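Local coordinates for protein myosin-4 (Saccharomyces cerevisiae, PDB 3MMI) that carries certain mRNAs, including the ASH1 message, into the yeast bud as a type V myosin motor recruited through SHE3, seen here as its globular tail, at residues K159-A164 against N196-V201. Residues are numbered along the deposited sequence; the frame is centred on the assembly and turned at random.
Sequences KFMKHA and NEFDAV
F160 and F198 meet from two helices, and the F160 carbonyl O is taken up within its own helix, by A164 N at 3.0 Å, a regular turn of helix 132-168. Between 159-164 and 196-201 the meeting atoms all belong to apolar side chains. CA of F160 and CA of F198 stand 11.0 Å apart, so both phenylalanines have to reach out to meet midway. F198 does so with CG anti to its own N (chi1 -172°), which carries the ring out toward helix 132-168. The corner of the F160 ring comes down over one face of F198, displaced toward the rim, with F160 CE2 3.6 Å from F198 CZ. The ring planes are inclined at 57°, with centroids 5.1 Å apart.

M161 approaches the same ring by a bent route. A kink about CB-CG (chi2 -52°) swings the thioether round until CE lies 3.9 Å from F198 CE2. The M161 side chain runs at roughly a right angle to that of F198, and its methyl ends next to the F160 ring, so F198 is touched by two neighbours of one helix.

Other helices close in around this buried junction of the all-helical tail: I102 of helix 97-108 and I215 of helix 209-234 touch F198, while M161 also leans on T219 and Y222. W156, one turn back, sets its ring nearly parallel to that of F160. Cutting F198 down to an alanine would probably cost F160 CE2 and the M161 methyl this shared partner and open a gap between helices 132-168 and 185-204. With just hydrocarbon and a thioether methyl meeting across it, the contact is held by shape and dispersion, and the two segments meet through three side chains rather than through close backbones.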
ATOM      1  N   LYS A 159       1.256  -5.146  -6.251  1.00 30.04           N
ATOM      2  CA  LYS A 159       1.144  -6.418  -7.020  1.00 30.10           C
ATOM      3  C   LYS A 159       0.189  -7.370  -6.299  1.00 29.94           C
ATOM      4  O   LYS A 159      -0.749  -7.993  -6.886  1.00 26.86           O
ATOM      5  CB  LYS A 159       2.487  -7.081  -7.176  1.00 31.24           C
ATOM      6  CG  LYS A 159       2.405  -8.396  -7.911  1.00 30.44           C
ATOM      7  CD  LYS A 159       3.838  -8.977  -8.116  1.00 37.92           C
ATOM      8  CE  LYS A 159       3.822 -10.549  -8.331  1.00 42.76           C
ATOM      9  NZ  LYS A 159       4.895 -11.331  -7.537  1.00 43.08           N
ATOM     10  N   PHE A 160       0.384  -7.463  -4.987  1.00 29.48           N
ATOM     11  CA  PHE A 160      -0.547  -8.280  -4.207  1.00 27.39           C
ATOM     12  C   PHE A 160      -1.981  -7.809  -4.385  1.00 28.07           C
ATOM     13  O   PHE A 160      -2.864  -8.604  -4.771  1.00 27.64           O
ATOM     14  CB  PHE A 160      -0.192  -8.289  -2.744  1.00 26.95           C
ATOM     15  CG  PHE A 160      -1.179  -8.958  -1.919  1.00 26.69           C
ATOM     16  CD1 PHE A 160      -1.576 -10.252  -2.209  1.00 36.94           C
ATOM     17  CD2 PHE A 160      -1.759  -8.317  -0.852  1.00 34.37           C
ATOM     18  CE1 PHE A 160      -2.534 -10.928  -1.443  1.00 34.87           C
ATOM     19  CE2 PHE A 160      -2.752  -8.996  -0.048  1.00 33.34           C
ATOM     20  CZ  PHE A 160      -3.117 -10.299  -0.370  1.00 32.77           C
ATOM     21  N   MET A 161      -2.237  -6.525  -4.157  1.00 25.70           N
ATOM     22  CA  MET A 161      -3.617  -5.997  -4.318  1.00 27.70           C
ATOM     23  C   MET A 161      -4.254  -5.992  -5.700  1.00 29.12           C
ATOM     24  O   MET A 161      -5.501  -6.094  -5.812  1.00 29.32           O
ATOM     25  CB  MET A 161      -3.716  -4.562  -3.716  1.00 26.91           C
ATOM     26  CG  MET A 161      -3.821  -4.599  -2.180  1.00 23.11           C
ATOM     27  SD  MET A 161      -5.153  -5.724  -1.679  1.00 36.47           S
ATOM     28  CE  MET A 161      -4.657  -6.246  -0.132  1.00 49.57           C
ATOM     29  N   LYS A 162      -3.431  -5.898  -6.747  1.00 29.61           N
ATOM     30  CA  LYS A 162      -3.928  -6.113  -8.137  1.00 32.65           C
ATOM     31  C   LYS A 162      -4.608  -7.540  -8.226  1.00 32.59           C
ATOM     32  O   LYS A 162      -5.749  -7.667  -8.677  1.00 33.53           O
ATOM     33  CB  LYS A 162      -2.749  -6.018  -9.145  1.00 33.65           C
ATOM     34  CG  LYS A 162      -3.157  -6.223 -10.597  1.00 42.06           C
ATOM     35  N   HIS A 163      -3.872  -8.561  -7.798  1.00 30.38           N
ATOM     36  CA  HIS A 163      -4.347  -9.937  -7.858  1.00 31.44           C
ATOM     37  C   HIS A 163      -5.565 -10.156  -6.969  1.00 31.89           C
ATOM     38  O   HIS A 163      -6.562 -10.731  -7.404  1.00 29.06           O
ATOM     39  CB  HIS A 163      -3.231 -10.907  -7.465  1.00 28.48           C
ATOM     40  N   ALA A 164      -5.482  -9.701  -5.723  1.00 29.64           N
ATOM     41  CA  ALA A 164      -6.585  -9.893  -4.780  1.00 28.01           C
ATOM     42  C   ALA A 164      -7.852  -9.185  -5.212  1.00 30.51           C
ATOM     43  O   ALA A 164      -8.955  -9.697  -4.933  1.00 29.28           O
ATOM     44  CB  ALA A 164      -6.228  -9.424  -3.364  1.00 30.13           C
ATOM     45  N   ASN A 196     -10.284 -11.938   6.425  1.00 23.49           N
ATOM     46  CA  ASN A 196      -9.975 -12.792   7.633  1.00 27.07           C
ATOM     47  C   ASN A 196      -8.741 -13.675   7.390  1.00 22.25           C
ATOM     48  O   ASN A 196      -7.962 -13.875   8.246  1.00 21.04           O
ATOM     49  CB  ASN A 196     -11.168 -13.718   8.058  1.00 26.06           C
ATOM     50  CG  ASN A 196     -12.386 -12.943   8.558  1.00 22.13           C
ATOM     51  OD1 ASN A 196     -13.541 -13.301   8.250  1.00 25.54           O
ATOM     52  ND2 ASN A 196     -12.151 -11.870   9.250  1.00 18.56           N
ATOM     53  N   GLU A 197      -8.580 -14.124   6.157  1.00 23.05           N
ATOM     54  CA  GLU A 197      -7.463 -14.966   5.823  1.00 24.49           C
ATOM     55  C   GLU A 197      -6.186 -14.157   5.643  1.00 26.61           C
ATOM     56  O   GLU A 197      -5.105 -14.618   5.979  1.00 27.25           O
ATOM     57  CB  GLU A 197      -7.791 -15.842   4.594  1.00 24.77           C
ATOM     58  CG  GLU A 197      -8.820 -16.951   4.967  1.00 30.44           C
ATOM     59  CD  GLU A 197      -9.306 -17.805   3.788  1.00 32.65           C
ATOM     60  OE1 GLU A 197      -8.763 -17.680   2.660  1.00 35.12           O
ATOM     61  OE2 GLU A 197     -10.241 -18.567   3.983  1.00 26.21           O
ATOM     62  N   PHE A 198      -6.303 -12.916   5.141  1.00 25.63           N
ATOM     63  CA  PHE A 198      -5.172 -11.999   5.072  1.00 23.92           C
ATOM     64  C   PHE A 198      -4.734 -11.706   6.469  1.00 25.36           C
ATOM     65  O   PHE A 198      -3.537 -11.714   6.820  1.00 25.88           O
ATOM     66  CB  PHE A 198      -5.623 -10.687   4.390  1.00 25.23           C
ATOM     67  CG  PHE A 198      -4.532  -9.733   4.095  1.00 23.64           C
ATOM     68  CD1 PHE A 198      -3.196 -10.144   4.065  1.00 24.16           C
ATOM     69  CD2 PHE A 198      -4.836  -8.428   3.717  1.00 24.81           C
ATOM     70  CE1 PHE A 198      -2.168  -9.275   3.717  1.00 27.26           C
ATOM     71  CE2 PHE A 198      -3.813  -7.547   3.467  1.00 22.13           C
ATOM     72  CZ  PHE A 198      -2.484  -7.974   3.418  1.00 21.72           C
ATOM     73  N   ASP A 199      -5.704 -11.430   7.313  1.00 25.24           N
ATOM     74  CA  ASP A 199      -5.415 -11.155   8.697  1.00 26.86           C
ATOM     75  C   ASP A 199      -4.739 -12.318   9.485  1.00 28.90           C
ATOM     76  O   ASP A 199      -3.867 -12.093  10.333  1.00 27.23           O
ATOM     77  CB  ASP A 199      -6.716 -10.785   9.398  1.00 26.77           C
ATOM     78  CG  ASP A 199      -6.501 -10.385  10.877  1.00 34.85           C
ATOM     79  OD1 ASP A 199      -6.271  -9.194  11.182  1.00 32.01           O
ATOM     80  OD2 ASP A 199      -6.502 -11.282  11.760  1.00 44.10           O
ATOM     81  N   ALA A 200      -5.109 -13.574   9.179  1.00 31.16           N
ATOM     82  CA  ALA A 200      -4.451 -14.763   9.857  1.00 30.36           C
ATOM     83  C   ALA A 200      -3.004 -14.897   9.517  1.00 28.72           C
ATOM     84  O   ALA A 200      -2.206 -15.224  10.370  1.00 29.35           O
ATOM     85  CB  ALA A 200      -5.192 -16.089   9.477  1.00 28.72           C
ATOM     86  N   VAL A 201      -2.681 -14.777   8.221  1.00 29.94           N
ATOM     87  CA  VAL A 201      -1.308 -14.869   7.745  1.00 28.81           C
ATOM     88  C   VAL A 201      -0.466 -13.749   8.392  1.00 29.19           C
ATOM     89  O   VAL A 201       0.556 -13.987   8.966  1.00 28.73           O
ATOM     90  CB  VAL A 201      -1.276 -14.729   6.275  1.00 30.73           C
ATOM     91  CG1 VAL A 201       0.185 -14.733   5.806  1.00 30.80           C
ATOM     92  CG2 VAL A 201      -2.111 -15.818   5.583  1.00 29.81           C
TER